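Local coordinates for conserved hypothetical protein (Agrobacterium tumefaciens, PDB 2FEX), which is of unknown function but belongs to the DJ-1/PfpI family, whose fold it shares, and may carry a nucleophile-elbow active site, at residues D14-L19 with G99-A104; S125-A128 with G134-H137; P142-D147 with A162-K167. One frame throughout, in Å; residues are numbered along the deposited sequence. Where two conformers were deposited one is given.

Contact 1: D14-L19 with G99-A104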
loop_
_atom_site.group_PDB
_atom_site.type_symbol
_atom_site.label_atom_id
_atom_site.label_comp_id
_atom_site.label_asym_id
_atom_site.label_seq_id
_atom_site.Cartn_x
_atom_site.Cartn_y
_atom_site.Cartn_z
ATOM N N ASP A 14 -5.003 -0.286 3.335
ATOM C CA ASP A 14 -3.515 -0.184 3.305
ATOM C C ASP A 14 -3.004 0.322 1.975
ATOM O O ASP A 14 -2.000 1.042 1.933
ATOM C CB ASP A 14 -2.842 -1.545 3.524
ATOM C CG ASP A 14 -3.295 -2.232 4.813
ATOM O OD1 ASP A 14 -2.384 -2.685 5.580
ATOM O OD2 ASP A 14 -4.513 -2.361 5.041
ATOM N N TRP A 15 -3.655 -0.090 0.866
ATOM C CA TRP A 15 -3.074 0.203 -0.468
ATOM C C TRP A 15 -3.367 1.654 -0.926
ATOM O O TRP A 15 -2.868 2.077 -1.974
ATOM C CB TRP A 15 -3.637 -0.762 -1.516
ATOM C CG TRP A 15 -5.078 -0.559 -1.830
ATOM C CD1 TRP A 15 -5.592 0.208 -2.857
ATOM C CD2 TRP A 15 -6.185 -1.172 -1.179
ATOM N NE1 TRP A 15 -6.987 0.141 -2.841
ATOM C CE2 TRP A 15 -7.377 -0.689 -1.823
ATOM C CE3 TRP A 15 -6.316 -2.033 -0.088
ATOM C CZ2 TRP A 15 -8.656 -1.064 -1.395
ATOM C CZ3 TRP A 15 -7.610 -2.406 0.342
ATOM C CH2 TRP A 15 -8.759 -1.943 -0.343
ATOM N N GLU A 16 -4.176 2.416 -0.165
ATOM C CA GLU A 16 -4.674 3.672 -0.692
ATOM C C GLU A 16 -3.732 4.866 -0.465
ATOM O O GLU A 16 -3.625 5.712 -1.353
ATOM C CB GLU A 16 -6.116 3.924 -0.184
ATOM C CG GLU A 16 -7.024 2.871 -0.878
ATOM C CD GLU A 16 -8.523 2.943 -0.575
ATOM O OE1 GLU A 16 -8.925 3.792 0.209
ATOM O OE2 GLU A 16 -9.285 2.121 -1.177
ATOM N N PRO A 17 -3.093 4.965 0.719
ATOM C CA PRO A 17 -2.159 6.082 0.893
ATOM C C PRO A 17 -0.705 5.664 0.777
ATOM O O PRO A 17 0.193 6.487 0.999
ATOM C CB PRO A 17 -2.467 6.516 2.331
ATOM C CG PRO A 17 -2.668 5.222 3.055
ATOM C CD PRO A 17 -3.339 4.257 1.998
ATOM N N ALA A 18 -0.478 4.386 0.440
ATOM C CA ALA A 18 0.858 3.821 0.543
ATOM C C ALA A 18 1.881 4.355 -0.448
ATOM O O ALA A 18 3.006 4.770 -0.091
ATOM C CB ALA A 18 0.743 2.243 0.361
ATOM N N LEU A 19 1.509 4.322 -1.720
ATOM C CA LEU A 19 2.414 4.850 -2.740
ATOM C C LEU A 19 2.715 6.356 -2.541
ATOM O O LEU A 19 3.865 6.773 -2.652
ATOM C CB LEU A 19 1.824 4.532 -4.113
ATOM C CG LEU A 19 2.713 5.000 -5.236
ATOM C CD1 LEU A 19 4.135 4.273 -5.172
ATOM C CD2 LEU A 19 2.009 4.581 -6.562
ATOM N N GLY A 99 -9.383 12.754 -1.068
ATOM C CA GLY A 99 -10.051 11.593 -0.473
ATOM C C GLY A 99 -10.217 10.522 -1.522
ATOM O O GLY A 99 -10.561 10.819 -2.666
ATOM N N ILE A 100 -9.961 9.278 -1.097
ATOM C CA ILE A 100 -10.057 8.123 -2.010
ATOM C C ILE A 100 -11.060 7.096 -1.457
ATOM O O ILE A 100 -11.228 6.904 -0.184
ATOM C CB ILE A 100 -8.639 7.555 -2.258
ATOM C CG1 ILE A 100 -8.713 6.287 -3.135
ATOM C CG2 ILE A 100 -7.952 7.220 -0.879
ATOM C CD1 ILE A 100 -7.298 5.932 -3.753
ATOM N N CYS A 101 -11.743 6.445 -2.383
ATOM C CA CYS A 101 -12.602 5.299 -2.056
ATOM C C CYS A 101 -13.750 5.770 -1.103
ATOM O O CYS A 101 -14.409 6.816 -1.369
ATOM C CB CYS A 101 -11.707 4.174 -1.439
ATOM S SG CYS A 101 -12.432 2.520 -1.244
ATOM N N ALA A 102 -13.982 5.046 0.007
ATOM C CA ALA A 102 -15.086 5.474 0.916
ATOM C C ALA A 102 -14.865 6.883 1.438
ATOM O O ALA A 102 -15.844 7.625 1.751
ATOM C CB ALA A 102 -15.279 4.470 2.089
ATOM N N ALA A 103 -13.583 7.279 1.537
ATOM C CA ALA A 103 -13.301 8.655 2.009
ATOM C C ALA A 103 -13.718 9.721 0.997
ATOM O O ALA A 103 -13.977 10.864 1.384
ATOM C CB ALA A 103 -11.796 8.802 2.418
ATOM N N ALA A 104 -13.726 9.369 -0.285
ATOM C CA ALA A 104 -14.236 10.340 -1.279
ATOM C C ALA A 104 -15.714 10.606 -1.044
ATOM O O ALA A 104 -16.142 11.747 -1.123
ATOM C CB ALA A 104 -14.019 9.838 -2.737
#
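Glu16 reaches from the loop ahead of helix 18-27 to Cys101, at the sharp turn between strand 96-100 and helix 102-109. Here Gly99, Cys101 and Ala103 fit the GxCxA pattern of a nucleophile elbow, a worked example of how a DJ-1-type fold presents a cysteine. The positive phi of Cys101 (62°), at the N-cap position, is consistent with the strained strand-to-helix turn of such an elbow.

The polar side is a carboxylate facing the side chain of Cys101, carried there by a glutamate chain extended beyond CG (chi2 -178°). Glu16 OE2 lies 3.2 Å from Cys101 SG, but no hydrogen bond is assigned, and this buried oxygen has no partner in the model. Cys101 CB lies beyond the two oxygens, off the carboxylate plane, 3.2 Å from Glu16 OE2 and 3.3 Å from Glu16 OE1. Glu16 OE1 is held by Gly71 N, which helps fix the group's rotation. A glutamate beside the cysteine is familiar in DJ-1 relatives, consistent with an active-site pairing here.

The apolar side is supplied by Ile100, whose CG2 branch touches Glu16 CB at 3.8 Å. Glu16 CG rests 3.4 Å above one face of the Trp15 ring, displaced toward the rim.

Contact 2: S125-A128 with G134-H137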
loop_
_atom_site.group_PDB
_atom_site.type_symbol
_atom_site.label_atom_id
_atom_site.label_comp_id
_atom_site.label_asym_id
_atom_site.label_seq_id
_atom_site.Cartn_x
_atom_site.Cartn_y
_atom_site.Cartn_z
ATOM N N SER A 125 -22.490 5.878 -4.417
ATOM C CA SER A 125 -21.713 5.979 -3.168
ATOM C C SER A 125 -21.741 7.401 -2.614
ATOM O O SER A 125 -21.937 7.592 -1.406
ATOM C CB SER A 125 -20.276 5.483 -3.351
ATOM O OG SER A 125 -20.267 4.135 -3.785
ATOM N N HIS A 126 -21.589 8.402 -3.495
ATOM C CA HIS A 126 -21.660 9.793 -3.034
ATOM C C HIS A 126 -23.084 10.174 -2.613
ATOM O O HIS A 126 -23.304 10.869 -1.625
ATOM C CB HIS A 126 -21.150 10.742 -4.139
ATOM C CG HIS A 126 -19.638 10.724 -4.293
ATOM N ND1 HIS A 126 -18.825 9.784 -3.690
ATOM C CD2 HIS A 126 -18.814 11.518 -5.029
ATOM C CE1 HIS A 126 -17.554 10.025 -4.006
ATOM N NE2 HIS A 126 -17.524 11.055 -4.850
ATOM N N LYS A 127 -24.047 9.696 -3.386
ATOM C CA LYS A 127 -25.466 10.041 -3.177
ATOM C C LYS A 127 -26.006 9.461 -1.880
ATOM O O LYS A 127 -27.079 9.903 -1.410
ATOM C CB LYS A 127 -26.331 9.628 -4.412
ATOM C CG LYS A 127 -26.031 10.560 -5.623
ATOM C CD LYS A 127 -26.863 10.242 -6.887
ATOM C CE LYS A 127 -28.353 10.361 -6.653
ATOM N NZ LYS A 127 -28.820 11.760 -6.569
ATOM N N ALA A 128 -25.299 8.484 -1.309
ATOM C CA ALA A 128 -25.709 7.902 0.021
ATOM C C ALA A 128 -25.630 8.981 1.113
ATOM O O ALA A 128 -26.275 8.841 2.160
ATOM C CB ALA A 128 -24.866 6.753 0.376
ATOM N N GLY A 134 -23.272 17.490 -5.416
ATOM C CA GLY A 134 -22.337 17.633 -6.551
ATOM C C GLY A 134 -22.599 16.743 -7.780
ATOM O O GLY A 134 -21.731 16.642 -8.655
ATOM N N GLU A 135 -23.760 16.080 -7.859
ATOM C CA GLU A 135 -23.984 15.100 -8.932
ATOM C C GLU A 135 -23.636 15.632 -10.330
ATOM O O GLU A 135 -23.095 14.899 -11.146
ATOM C CB GLU A 135 -25.445 14.586 -8.907
ATOM C CG GLU A 135 -25.729 13.579 -9.990
ATOM C CD GLU A 135 -27.128 12.929 -9.894
ATOM O OE1 GLU A 135 -27.791 13.058 -8.825
ATOM O OE2 GLU A 135 -27.510 12.273 -10.910
ATOM N N ALA A 136 -23.942 16.908 -10.614
ATOM C CA ALA A 136 -23.678 17.487 -11.959
ATOM C C ALA A 136 -22.207 17.452 -12.350
ATOM O O ALA A 136 -21.867 17.430 -13.550
ATOM C CB ALA A 136 -24.247 18.931 -12.067
ATOM N N HIS A 137 -21.336 17.372 -11.339
ATOM C CA HIS A 137 -19.877 17.447 -11.549
ATOM C C HIS A 137 -19.171 16.121 -11.428
ATOM O O HIS A 137 -17.949 16.080 -11.587
ATOM C CB HIS A 137 -19.251 18.417 -10.538
ATOM C CG HIS A 137 -19.808 19.786 -10.689
ATOM N ND1 HIS A 137 -20.524 20.411 -9.706
ATOM C CD2 HIS A 137 -19.823 20.610 -11.760
ATOM C CE1 HIS A 137 -20.935 21.589 -10.146
ATOM N NE2 HIS A 137 -20.523 21.732 -11.392
#
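Lys127 and Glu135 join in a salt bridge at the protein surface, with Lys127 NZ donating a hydrogen bond to Glu135 OE1 at 2.8 Å. The ammonium arrives on the syn side of the oxygen but 31° out of the carboxylate plane, so it meets the group from somewhat above.

The two chains reach this meeting point in different shapes. Glu135 runs out almost straight from its short 3-10 turn, whereas Lys127 folds over in its outer half, chi3 being 60° and chi4 75°. The fold curls the lysine about the acceptor: CD and CE of Lys127 each lie 3.5 Å from Glu135 OE1, so the end of the lysine chain, and not NZ alone, lies close to that oxygen. Both residues are exposed, and solvent probably weakens the attraction. Lys127 also touches a crystal neighbour, which may influence its bend.

Away from the charges, Lys127 packs on Tyr132, in the loop that the bridge spans, and the 3-10 turn is secured by His137 N to Gly134 O, 2.8 Å. On the inner side His126 is buried, its ND1 bonded to Ser105 OG and its NE2 to Thr119 O, with Tyr132 and Tyr138 meeting its ring edge-to-face. The salt bridge thus ties helix 123-127, through Lys127 and itself packed against helix 102-109, to the connection that runs on toward strand 145-147, outermost in the sheet within this chain.

Contact 3: P142-D147 with A162-K167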
loop_
_atom_site.group_PDB
_atom_site.type_symbol
_atom_site.label_atom_id
_atom_site.label_comp_id
_atom_site.label_asym_id
_atom_site.label_seq_id
_atom_site.Cartn_x
_atom_site.Cartn_y
_atom_site.Cartn_z
ATOM N N PRO A 142 -12.018 6.061 -14.765
ATOM C CA PRO A 142 -11.199 5.268 -13.833
ATOM C C PRO A 142 -10.136 6.040 -13.062
ATOM O O PRO A 142 -9.715 5.572 -12.000
ATOM C CB PRO A 142 -10.523 4.201 -14.726
ATOM C CG PRO A 142 -10.552 4.827 -16.126
ATOM C CD PRO A 142 -11.742 5.728 -16.182
ATOM N N ARG A 143 -9.674 7.164 -13.595
ATOM C CA ARG A 143 -8.519 7.857 -12.943
ATOM C C ARG A 143 -9.001 8.937 -11.980
ATOM O O ARG A 143 -10.101 9.491 -12.128
ATOM C CB ARG A 143 -7.566 8.466 -13.973
ATOM C CG ARG A 143 -6.870 7.367 -14.848
ATOM C CD ARG A 143 -6.029 8.054 -15.873
ATOM N NE ARG A 143 -5.498 7.067 -16.799
ATOM C CZ ARG A 143 -4.320 7.176 -17.391
ATOM N NH1 ARG A 143 -3.558 8.247 -17.155
ATOM N NH2 ARG A 143 -3.903 6.207 -18.206
ATOM N N ALA A 144 -8.138 9.269 -11.006
ATOM C CA ALA A 144 -8.410 10.361 -10.055
ATOM C C ALA A 144 -8.746 11.668 -10.757
ATOM O O ALA A 144 -8.259 11.947 -11.903
ATOM C CB ALA A 144 -7.180 10.606 -9.179
ATOM N N VAL A 145 -9.525 12.486 -10.071
ATOM C CA VAL A 145 -9.876 13.815 -10.554
ATOM C C VAL A 145 -9.321 14.876 -9.593
ATOM O O VAL A 145 -9.296 14.687 -8.350
ATOM C CB VAL A 145 -11.378 13.927 -10.653
ATOM C CG1 VAL A 145 -11.853 15.411 -10.944
ATOM C CG2 VAL A 145 -11.920 13.000 -11.716
ATOM N N SER A 146 -8.818 15.955 -10.184
ATOM C CA SER A 146 -8.361 17.113 -9.403
ATOM C C SER A 146 -9.028 18.386 -9.914
ATOM O O SER A 146 -8.885 18.744 -11.118
ATOM C CB SER A 146 -6.851 17.254 -9.525
ATOM O OG SER A 146 -6.419 18.338 -8.719
ATOM N N ASP A 147 -9.677 19.106 -9.018
ATOM C CA ASP A 147 -10.322 20.367 -9.394
ATOM C C ASP A 147 -10.561 21.208 -8.134
ATOM O O ASP A 147 -10.974 20.692 -7.085
ATOM C CB ASP A 147 -11.666 20.095 -10.067
ATOM C CG ASP A 147 -12.267 21.344 -10.712
ATOM O OD1 ASP A 147 -11.503 22.142 -11.334
ATOM O OD2 ASP A 147 -13.479 21.556 -10.580
ATOM N N ALA A 162 -2.213 9.352 -6.151
ATOM C CA ALA A 162 -0.923 9.883 -5.733
ATOM C C ALA A 162 -0.395 10.958 -6.689
ATOM O O ALA A 162 0.101 12.013 -6.250
ATOM C CB ALA A 162 0.099 8.761 -5.563
ATOM N N VAL A 163 -0.516 10.695 -7.984
ATOM C CA VAL A 163 0.044 11.616 -9.002
ATOM C C VAL A 163 -0.716 12.960 -8.875
ATOM O O VAL A 163 -0.088 14.020 -8.906
ATOM C CB VAL A 163 -0.147 11.035 -10.403
ATOM C CG1 VAL A 163 0.056 12.126 -11.467
ATOM C CG2 VAL A 163 0.758 9.786 -10.584
ATOM N N GLU A 164 -2.052 12.918 -8.713
ATOM C CA GLU A 164 -2.812 14.194 -8.695
ATOM C C GLU A 164 -2.502 15.010 -7.421
ATOM O O GLU A 164 -2.482 16.245 -7.467
ATOM C CB GLU A 164 -4.318 13.967 -8.825
ATOM C CG GLU A 164 -4.740 13.423 -10.193
ATOM C CD GLU A 164 -4.493 14.423 -11.356
ATOM O OE1 GLU A 164 -4.201 15.649 -11.142
ATOM O OE2 GLU A 164 -4.574 13.963 -12.520
ATOM N N ILE A 165 -2.228 14.315 -6.302
ATOM C CA ILE A 165 -1.852 15.008 -5.065
ATOM C C ILE A 165 -0.520 15.687 -5.280
ATOM O O ILE A 165 -0.359 16.903 -4.981
ATOM C CB ILE A 165 -1.764 14.020 -3.890
ATOM C CG1 ILE A 165 -3.211 13.575 -3.560
ATOM C CG2 ILE A 165 -1.065 14.623 -2.658
ATOM C CD1 ILE A 165 -3.332 12.321 -2.683
ATOM N N LEU A 166 0.431 14.933 -5.841
ATOM C CA LEU A 166 1.739 15.515 -6.127
ATOM C C LEU A 166 1.683 16.680 -7.122
ATOM O O LEU A 166 2.331 17.688 -6.890
ATOM C CB LEU A 166 2.700 14.453 -6.626
ATOM C CG LEU A 166 3.052 13.415 -5.547
ATOM C CD1 LEU A 166 3.921 12.380 -6.196
ATOM C CD2 LEU A 166 3.710 14.085 -4.292
ATOM N N LYS A 167 0.892 16.540 -8.177
ATOM C CA LYS A 167 0.731 17.656 -9.123
ATOM C C LYS A 167 0.155 18.892 -8.440
ATOM O O LYS A 167 0.655 20.010 -8.667
ATOM C CB LYS A 167 -0.166 17.267 -10.297
ATOM C CG LYS A 167 0.514 16.243 -11.247
ATOM C CD LYS A 167 -0.445 15.965 -12.404
ATOM C CE LYS A 167 0.300 15.246 -13.530
ATOM N NZ LYS A 167 -0.562 14.993 -14.738
HETATM O O HOH W 1 -5.660 11.489 -12.868
HETATM O O HOH W 2 -3.750 17.700 -9.347
#
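Ala144 and Glu164 form the closely packed, apolar part of this contact: the methyl CB of Ala144 lies 3.9 Å from Glu164 CG, at the point where a strand is about to begin and a helix passes over it. Val151, of the neighbouring strand 150-153, is touched by the side chains of both Ser146 and Glu164, and Ala144 rests on Ala153. Glu164 can serve both neighbours because its chain is bent about CB-CG (chi2 -66°), which turns OE1 toward Ser146.

The arrangement illustrates how a helix covers the margin of an alpha/beta sheet. Strand 145-147 is the outermost strand on its side within the chain and pairs antiparallel with 150-153, and the chain then returns over this hairpin as helix 158-168. Ser160 OG, from the first part of that helix, is hydrogen-bonded to Ala144 N.

The looser side starts at Ser146 CB, which comes within 3.5 Å of Glu164 OE1. There the polar groups of the two segments are joined through water. One water donates to Ala144 O at 2.8 Å and to Glu164 OE2 at 2.7 Å. Ser146 OG, anti to the backbone N (chi1 -177°), is turned to a second water, which accepts from it and donates to Glu164 OE1 at 2.8 Å and to Glu164 O at 2.7 Å. Each carboxylate oxygen therefore has its own water, and the second one links strand hydroxyl, helix backbone and side chain. Further along, Arg143 NH2 is hydrogen-bonded to Arg188 O of the second subunit.

From the N terminus, contact 1 closes first, bringing the loop before helix 18-27 to the elbow after strand 96-100 across 79 intervening residues. Contact 2 then closes a five-residue loop, joining helix 123-127 to the 3-10 turn that follows, and contact 3 one of fourteen, joining strand 145-147 and its lead-in to helix 158-168. The three stand in series; none nests within or crosses another. Contacts 1 and 2 still touch, through Ala104 C and His126 CE1 at 3.5 Å. Contacts 1 and 3 reach the same sheet, in which strand 150-153 separates 96-100 from 145-147. Both also touch the second subunit, whereas contact 2 stays at the periphery.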